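Local structure of nitrate reductase (Ulva prolifera, 5YLY) at residues E84-P92 against G121-A129. The protein is a nitrate reductase whose FAD-binding cytochrome b5 reductase domain probably takes electrons from NADH for the reduction of nitrate to nitrite. Residues are numbered along the deposited sequence; the frame is centred on the assembly and turned at random.
Sequences EVVMRAYTP and GKFSQILEA. With FAD (flavin-adenine dinucleotide), chain C.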
ATOM      1  N   GLU A  84     -16.881 -22.009   0.302  1.00 51.30           N
ATOM      2  CA  GLU A  84     -16.975 -20.603  -0.055  1.00 49.35           C
ATOM      3  C   GLU A  84     -15.596 -20.143  -0.480  1.00 49.61           C
ATOM      4  O   GLU A  84     -14.617 -20.422   0.214  1.00 47.02           O
ATOM      5  CB  GLU A  84     -17.449 -19.782   1.157  1.00 50.66           C
ATOM      6  CG  GLU A  84     -17.705 -18.311   0.871  1.00 62.06           C
ATOM      7  CD  GLU A  84     -17.995 -17.427   2.071  1.00 85.92           C
ATOM      8  OE1 GLU A  84     -18.101 -17.953   3.204  1.00 79.00           O
ATOM      9  OE2 GLU A  84     -18.112 -16.197   1.870  1.00 81.24           O
ATOM     10  N   VAL A  85     -15.517 -19.456  -1.621  1.00 45.72           N
ATOM     11  CA  VAL A  85     -14.247 -18.892  -2.106  1.00 43.68           C
ATOM     12  C   VAL A  85     -14.233 -17.434  -1.649  1.00 44.92           C
ATOM     13  O   VAL A  85     -15.194 -16.706  -1.918  1.00 45.37           O
ATOM     14  CB  VAL A  85     -14.086 -19.026  -3.644  1.00 48.79           C
ATOM     15  CG1 VAL A  85     -12.717 -18.541  -4.093  1.00 46.94           C
ATOM     16  CG2 VAL A  85     -14.315 -20.459  -4.110  1.00 49.83           C
ATOM     17  N   VAL A  86     -13.166 -17.013  -0.924  1.00 37.66           N
ATOM     18  CA  VAL A  86     -13.043 -15.651  -0.400  1.00 36.46           C
ATOM     19  C   VAL A  86     -11.771 -15.084  -1.009  1.00 37.70           C
ATOM     20  O   VAL A  86     -10.742 -15.762  -0.994  1.00 33.66           O
ATOM     21  CB  VAL A  86     -12.998 -15.618   1.165  1.00 39.70           C
ATOM     22  CG1 VAL A  86     -12.996 -14.179   1.695  1.00 39.22           C
ATOM     23  CG2 VAL A  86     -14.159 -16.416   1.769  1.00 40.42           C
ATOM     24  N   MET A  87     -11.863 -13.870  -1.554  1.00 35.47           N
ATOM     25  CA  MET A  87     -10.774 -13.209  -2.277  0.50 34.14           C
ATOM     26  C   MET A  87     -10.647 -11.749  -1.840  1.00 36.10           C
ATOM     27  O   MET A  87     -11.682 -11.084  -1.672  1.00 35.88           O
ATOM     28  CB  MET A  87     -11.125 -13.325  -3.783  0.50 37.79           C
ATOM     29  CG  MET A  87     -10.242 -12.551  -4.769  0.50 40.34           C
ATOM     30  SD  MET A  87     -11.219 -12.285  -6.301  0.50 47.01           S
ATOM     31  CE  MET A  87     -12.067 -10.786  -5.890  0.50 43.68           C
ATOM     32  N   ARG A  88      -9.389 -11.240  -1.707  1.00 31.00           N
ATOM     33  CA  ARG A  88      -9.111  -9.841  -1.382  1.00 30.62           C
ATOM     34  C   ARG A  88      -7.845  -9.415  -2.108  1.00 31.80           C
ATOM     35  O   ARG A  88      -6.987 -10.265  -2.390  1.00 29.70           O
ATOM     36  CB  ARG A  88      -8.941  -9.602   0.137  1.00 31.58           C
ATOM     37  CG  ARG A  88     -10.166  -9.907   1.000  1.00 31.91           C
ATOM     38  CD  ARG A  88     -11.329  -8.947   0.801  1.00 37.71           C
ATOM     39  NE  ARG A  88     -12.418  -9.229   1.743  1.00 39.54           N
ATOM     40  CZ  ARG A  88     -13.484  -9.996   1.503  1.00 49.18           C
ATOM     41  NH1 ARG A  88     -13.634 -10.597   0.327  1.00 42.61           N
ATOM     42  NH2 ARG A  88     -14.399 -10.179   2.442  1.00 39.82           N
ATOM     43  N   ALA A  89      -7.716  -8.106  -2.368  1.00 29.52           N
ATOM     44  CA  ALA A  89      -6.532  -7.509  -2.977  1.00 29.12           C
ATOM     45  C   ALA A  89      -5.439  -7.283  -1.923  1.00 30.12           C
ATOM     46  O   ALA A  89      -5.751  -6.887  -0.811  1.00 29.00           O
ATOM     47  CB  ALA A  89      -6.890  -6.174  -3.600  1.00 31.02           C
ATOM     48  N   TYR A  90      -4.165  -7.510  -2.281  1.00 25.64           N
ATOM     49  CA  TYR A  90      -3.012  -7.239  -1.398  1.00 22.91           C
ATOM     50  C   TYR A  90      -1.853  -6.741  -2.225  1.00 26.61           C
ATOM     51  O   TYR A  90      -1.616  -7.224  -3.347  1.00 27.58           O
ATOM     52  CB  TYR A  90      -2.556  -8.465  -0.569  1.00 23.98           C
ATOM     53  CG  TYR A  90      -3.609  -8.880   0.420  1.00 24.69           C
ATOM     54  CD1 TYR A  90      -3.744  -8.219   1.648  1.00 25.12           C
ATOM     55  CD2 TYR A  90      -4.562  -9.843   0.088  1.00 26.97           C
ATOM     56  CE1 TYR A  90      -4.796  -8.513   2.514  1.00 25.90           C
ATOM     57  CE2 TYR A  90      -5.583 -10.186   0.981  1.00 27.39           C
ATOM     58  CZ  TYR A  90      -5.731  -9.479   2.160  1.00 27.03           C
ATOM     59  OH  TYR A  90      -6.811  -9.767   2.962  1.00 30.59           O
ATOM     60  N   THR A  91      -1.131  -5.787  -1.667  1.00 23.33           N
ATOM     61  CA  THR A  91       0.129  -5.342  -2.250  1.00 21.71           C
ATOM     62  C   THR A  91       1.185  -5.877  -1.303  1.00 24.31           C
ATOM     63  O   THR A  91       1.298  -5.414  -0.156  1.00 22.17           O
ATOM     64  CB  THR A  91       0.251  -3.840  -2.433  1.00 26.56           C
ATOM     65  OG1 THR A  91      -0.785  -3.384  -3.291  1.00 26.07           O
ATOM     66  CG2 THR A  91       1.621  -3.451  -3.056  1.00 24.46           C
ATOM     67  N   PRO A  92       1.997  -6.845  -1.750  1.00 22.61           N
ATOM     68  CA  PRO A  92       3.044  -7.377  -0.844  1.00 21.65           C
ATOM     69  C   PRO A  92       4.051  -6.303  -0.465  1.00 24.50           C
ATOM     70  O   PRO A  92       4.191  -5.294  -1.169  1.00 23.45           O
ATOM     71  CB  PRO A  92       3.778  -8.414  -1.715  1.00 23.03           C
ATOM     72  CG  PRO A  92       2.835  -8.739  -2.795  1.00 29.19           C
ATOM     73  CD  PRO A  92       2.003  -7.523  -3.061  1.00 25.53           C
ATOM     74  N   GLY A 121     -13.153  -9.263  10.235  1.00 40.87           N
ATOM     75  CA  GLY A 121     -12.878  -9.311   8.805  1.00 39.24           C
ATOM     76  C   GLY A 121     -12.759 -10.744   8.342  1.00 41.72           C
ATOM     77  O   GLY A 121     -12.026 -11.531   8.948  1.00 38.85           O
ATOM     78  N   LYS A 122     -13.498 -11.101   7.273  1.00 37.87           N
ATOM     79  CA  LYS A 122     -13.537 -12.475   6.765  1.00 37.44           C
ATOM     80  C   LYS A 122     -12.166 -13.052   6.331  1.00 38.13           C
ATOM     81  O   LYS A 122     -11.737 -14.068   6.879  1.00 36.08           O
ATOM     82  CB  LYS A 122     -14.574 -12.589   5.633  1.00 40.97           C
ATOM     83  CG  LYS A 122     -14.896 -14.024   5.222  1.00 49.49           C
ATOM     84  CD  LYS A 122     -16.329 -14.187   4.725  1.00 55.50           C
ATOM     85  CE  LYS A 122     -16.616 -13.566   3.375  1.00 69.15           C
ATOM     86  NZ  LYS A 122     -18.071 -13.644   3.036  1.00 73.30           N
ATOM     87  N   PHE A 123     -11.512 -12.438   5.338  1.00 33.51           N
ATOM     88  CA  PHE A 123     -10.273 -12.955   4.789  1.00 31.48           C
ATOM     89  C   PHE A 123      -9.045 -12.738   5.679  1.00 32.00           C
ATOM     90  O   PHE A 123      -8.185 -13.633   5.718  1.00 30.06           O
ATOM     91  CB  PHE A 123     -10.036 -12.425   3.380  1.00 33.39           C
ATOM     92  CG  PHE A 123      -9.116 -13.317   2.583  1.00 34.22           C
ATOM     93  CD1 PHE A 123      -9.497 -14.619   2.250  1.00 37.55           C
ATOM     94  CD2 PHE A 123      -7.843 -12.881   2.219  1.00 32.37           C
ATOM     95  CE1 PHE A 123      -8.629 -15.458   1.545  1.00 38.41           C
ATOM     96  CE2 PHE A 123      -6.992 -13.708   1.485  1.00 34.96           C
ATOM     97  CZ  PHE A 123      -7.399 -14.986   1.139  1.00 34.73           C
ATOM     98  N   SER A 124      -8.948 -11.597   6.404  1.00 29.17           N
ATOM     99  CA  SER A 124      -7.792 -11.426   7.308  1.00 27.82           C
ATOM    100  C   SER A 124      -7.788 -12.515   8.419  1.00 31.40           C
ATOM    101  O   SER A 124      -6.715 -13.005   8.770  1.00 30.01           O
ATOM    102  CB  SER A 124      -7.705 -10.015   7.878  1.00 29.47           C
ATOM    103  OG  SER A 124      -8.876  -9.679   8.601  1.00 29.48           O
ATOM    104  N   GLN A 125      -8.980 -12.956   8.905  1.00 29.00           N
ATOM    105  CA  GLN A 125      -9.037 -14.044   9.895  1.00 30.91           C
ATOM    106  C   GLN A 125      -8.730 -15.390   9.211  1.00 36.65           C
ATOM    107  O   GLN A 125      -8.078 -16.243   9.813  1.00 35.51           O
ATOM    108  CB  GLN A 125     -10.383 -14.083  10.642  1.00 33.59           C
ATOM    109  CG  GLN A 125     -10.613 -12.864  11.497  1.00 37.61           C
ATOM    110  CD  GLN A 125     -11.989 -12.872  12.118  1.00 52.08           C
ATOM    111  OE1 GLN A 125     -12.170 -13.321  13.243  1.00 48.32           O
ATOM    112  NE2 GLN A 125     -12.986 -12.348  11.414  1.00 42.79           N
ATOM    113  N   ILE A 126      -9.147 -15.566   7.931  1.00 34.16           N
ATOM    114  CA  ILE A 126      -8.807 -16.789   7.194  1.00 32.93           C
ATOM    115  C   ILE A 126      -7.283 -16.905   7.119  1.00 35.34           C
ATOM    116  O   ILE A 126      -6.735 -17.964   7.426  1.00 34.52           O
ATOM    117  CB  ILE A 126      -9.481 -16.836   5.796  1.00 34.57           C
ATOM    118  CG1 ILE A 126     -10.988 -17.169   5.951  1.00 34.74           C
ATOM    119  CG2 ILE A 126      -8.783 -17.859   4.870  1.00 34.38           C
ATOM    120  CD1 ILE A 126     -11.829 -16.801   4.707  1.00 36.64           C
ATOM    121  N   LEU A 127      -6.603 -15.805   6.717  1.00 29.93           N
ATOM    122  CA  LEU A 127      -5.145 -15.766   6.631  1.00 27.79           C
ATOM    123  C   LEU A 127      -4.518 -16.043   7.995  1.00 29.76           C
ATOM    124  O   LEU A 127      -3.679 -16.932   8.104  1.00 27.09           O
ATOM    125  CB  LEU A 127      -4.674 -14.409   6.108  1.00 26.98           C
ATOM    126  CG  LEU A 127      -5.019 -14.098   4.636  1.00 31.38           C
ATOM    127  CD1 LEU A 127      -4.554 -12.669   4.285  1.00 29.92           C
ATOM    128  CD2 LEU A 127      -4.350 -15.130   3.690  1.00 33.76           C
ATOM    129  N   GLU A 128      -4.982 -15.351   9.047  1.00 28.54           N
ATOM    130  CA  GLU A 128      -4.452 -15.549  10.407  1.00 28.60           C
ATOM    131  C   GLU A 128      -4.605 -17.007  10.886  1.00 32.53           C
ATOM    132  O   GLU A 128      -3.757 -17.496  11.635  1.00 31.43           O
ATOM    133  CB  GLU A 128      -5.127 -14.564  11.397  1.00 30.49           C
ATOM    134  CG  GLU A 128      -4.549 -14.586  12.820  1.00 36.54           C
ATOM    135  CD  GLU A 128      -3.094 -14.187  12.980  1.00 37.83           C
ATOM    136  OE1 GLU A 128      -2.511 -13.616  12.032  1.00 29.59           O
ATOM    137  OE2 GLU A 128      -2.542 -14.415  14.080  1.00 38.58           O
ATOM    138  N   ALA A 129      -5.660 -17.711  10.424  1.00 29.53           N
ATOM    139  CA  ALA A 129      -5.882 -19.097  10.838  1.00 31.36           C
ATOM    140  C   ALA A 129      -4.993 -20.082  10.062  1.00 33.14           C
ATOM    141  O   ALA A 129      -4.908 -21.247  10.452  1.00 33.32           O
ATOM    142  CB  ALA A 129      -7.358 -19.470  10.696  1.00 33.68           C
TER
HETATM  143  PA  FAD C1001     -14.004  -7.742   5.388  1.00 42.98           P
HETATM  144  O1A FAD C1001     -14.753  -8.965   5.762  1.00 44.96           O
HETATM  145  O2A FAD C1001     -13.957  -7.462   3.904  1.00 41.68           O
HETATM  146  O5B FAD C1001     -14.630  -6.497   6.221  1.00 47.99           O
HETATM  147  C5B FAD C1001     -14.863  -5.232   5.565  1.00 53.98           C
HETATM  148  C4B FAD C1001     -14.328  -4.099   6.404  1.00 55.97           C
HETATM  149  O4B FAD C1001     -14.900  -4.127   7.731  1.00 57.23           O
HETATM  150  C3B FAD C1001     -12.827  -4.102   6.651  1.00 56.86           C
HETATM  151  O3B FAD C1001     -12.096  -3.637   5.518  1.00 58.97           O
HETATM  152  C2B FAD C1001     -12.707  -3.178   7.866  1.00 55.99           C
HETATM  153  O2B FAD C1001     -12.624  -1.807   7.497  1.00 58.68           O
HETATM  154  C1B FAD C1001     -14.019  -3.459   8.626  1.00 54.67           C
HETATM  155  N9A FAD C1001     -13.860  -4.270   9.834  1.00 49.00           N
HETATM  156  C8A FAD C1001     -14.264  -5.568  10.013  1.00 49.33           C
HETATM  157  N7A FAD C1001     -13.963  -6.065  11.189  1.00 48.51           N
HETATM  158  C5A FAD C1001     -13.307  -5.025  11.828  1.00 46.81           C
HETATM  159  C6A FAD C1001     -12.678  -4.927  13.089  1.00 49.30           C
HETATM  160  N6A FAD C1001     -12.444  -5.974  13.884  1.00 50.88           N
HETATM  161  N1A FAD C1001     -12.146  -3.732  13.436  1.00 51.08           N
HETATM  162  C2A FAD C1001     -12.198  -2.723  12.556  1.00 51.03           C
HETATM  163  N3A FAD C1001     -12.715  -2.715  11.322  1.00 49.89           N
HETATM  164  C4A FAD C1001     -13.255  -3.904  11.015  1.00 47.45           C
HETATM  165  N1  FAD C1001      -4.859  -5.095   3.559  1.00 26.63           N
HETATM  166  C2  FAD C1001      -3.791  -5.468   4.332  1.00 25.22           C
HETATM  167  O2  FAD C1001      -3.960  -5.813   5.511  1.00 26.42           O
HETATM  168  N3  FAD C1001      -2.500  -5.461   3.779  1.00 24.66           N
HETATM  169  C4  FAD C1001      -2.175  -5.092   2.475  1.00 23.99           C
HETATM  170  O4  FAD C1001      -1.038  -5.203   2.061  1.00 24.99           O
HETATM  171  C4X FAD C1001      -3.318  -4.666   1.670  1.00 25.88           C
HETATM  172  N5  FAD C1001      -3.097  -4.263   0.442  1.00 26.54           N
HETATM  173  C5X FAD C1001      -4.188  -3.819  -0.310  1.00 27.03           C
HETATM  174  C6  FAD C1001      -3.960  -3.356  -1.614  1.00 28.38           C
HETATM  175  C7  FAD C1001      -5.015  -2.906  -2.408  1.00 29.66           C
HETATM  176  C7M FAD C1001      -4.714  -2.387  -3.792  1.00 30.08           C
HETATM  177  C8  FAD C1001      -6.339  -2.911  -1.890  1.00 30.89           C
HETATM  178  C8M FAD C1001      -7.517  -2.475  -2.740  1.00 29.57           C
HETATM  179  C9  FAD C1001      -6.561  -3.351  -0.585  1.00 31.90           C
HETATM  180  C9A FAD C1001      -5.499  -3.811   0.206  1.00 27.63           C
HETATM  181  N10 FAD C1001      -5.699  -4.300   1.536  1.00 26.48           N
HETATM  182  C10 FAD C1001      -4.631  -4.713   2.306  1.00 26.78           C
HETATM  183  C1' FAD C1001      -7.048  -4.519   2.087  1.00 25.66           C
HETATM  184  C2' FAD C1001      -7.586  -5.922   1.801  1.00 30.57           C
HETATM  185  O2' FAD C1001      -7.952  -6.052   0.426  1.00 28.23           O
HETATM  186  C3' FAD C1001      -8.793  -6.282   2.668  1.00 31.32           C
HETATM  187  O3' FAD C1001      -9.841  -5.345   2.450  1.00 34.11           O
HETATM  188  C4' FAD C1001      -8.479  -6.423   4.159  1.00 31.84           C
HETATM  189  O4' FAD C1001      -7.559  -7.500   4.338  1.00 30.03           O
HETATM  190  C5' FAD C1001      -9.704  -6.668   5.017  1.00 32.87           C
HETATM  191  O5' FAD C1001     -10.479  -7.734   4.427  1.00 32.16           O
HETATM  192  P   FAD C1001     -11.320  -8.763   5.335  1.00 34.96           P
HETATM  193  O1P FAD C1001     -11.873  -9.831   4.470  1.00 33.81           O
HETATM  194  O2P FAD C1001     -10.509  -9.195   6.532  1.00 33.65           O
HETATM  195  O3P FAD C1001     -12.483  -7.823   5.871  1.00 36.82           O
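R88 packs against F123, the two side chains running past one another from opposing backbones, where strand 85-90 runs nearly at right angles (100°) to helix 122-129. From R88 CB the chain turns beside its own backbone N (chi1 -62°) and bends again at chi2. CB passes FAD O2', R88 CG lies 3.5 Å from F123 CB, and CD runs on beside FAD O1P. At the tip R88 NE makes a weak, bent bond of 2.8 Å to FAD O1P, and NE and NH2 both reach FAD O2A weakly, one arginine thus bridging the two phosphates. NH1 turns back to M87 O (154° at the hydrogen), near the guanidinium plane, which helps set that group's rotation. The strand belongs to the antiparallel FAD-binding barrel of the ferredoxin-NADP+ reductase superfamily, with the RxYT motif on it; the helix N-terminus, with G121 at the N-cap position, meets the pyrophosphate with the backbone N atoms of K122, F123 and S124. F123 wedges between V86 CG1 (3.6 Å from F123 CD1) and Y90, whose OH meets the F123 ring edge near CD2, in that ring's plane. Y90 OH also hydrogen-bonds FAD O4' at 2.8 Å. Toward solvent, K122 NZ forms a salt bridge with E84, its hydrogen bond falling on the syn lone pair of OE2, though E84 is poorly ordered.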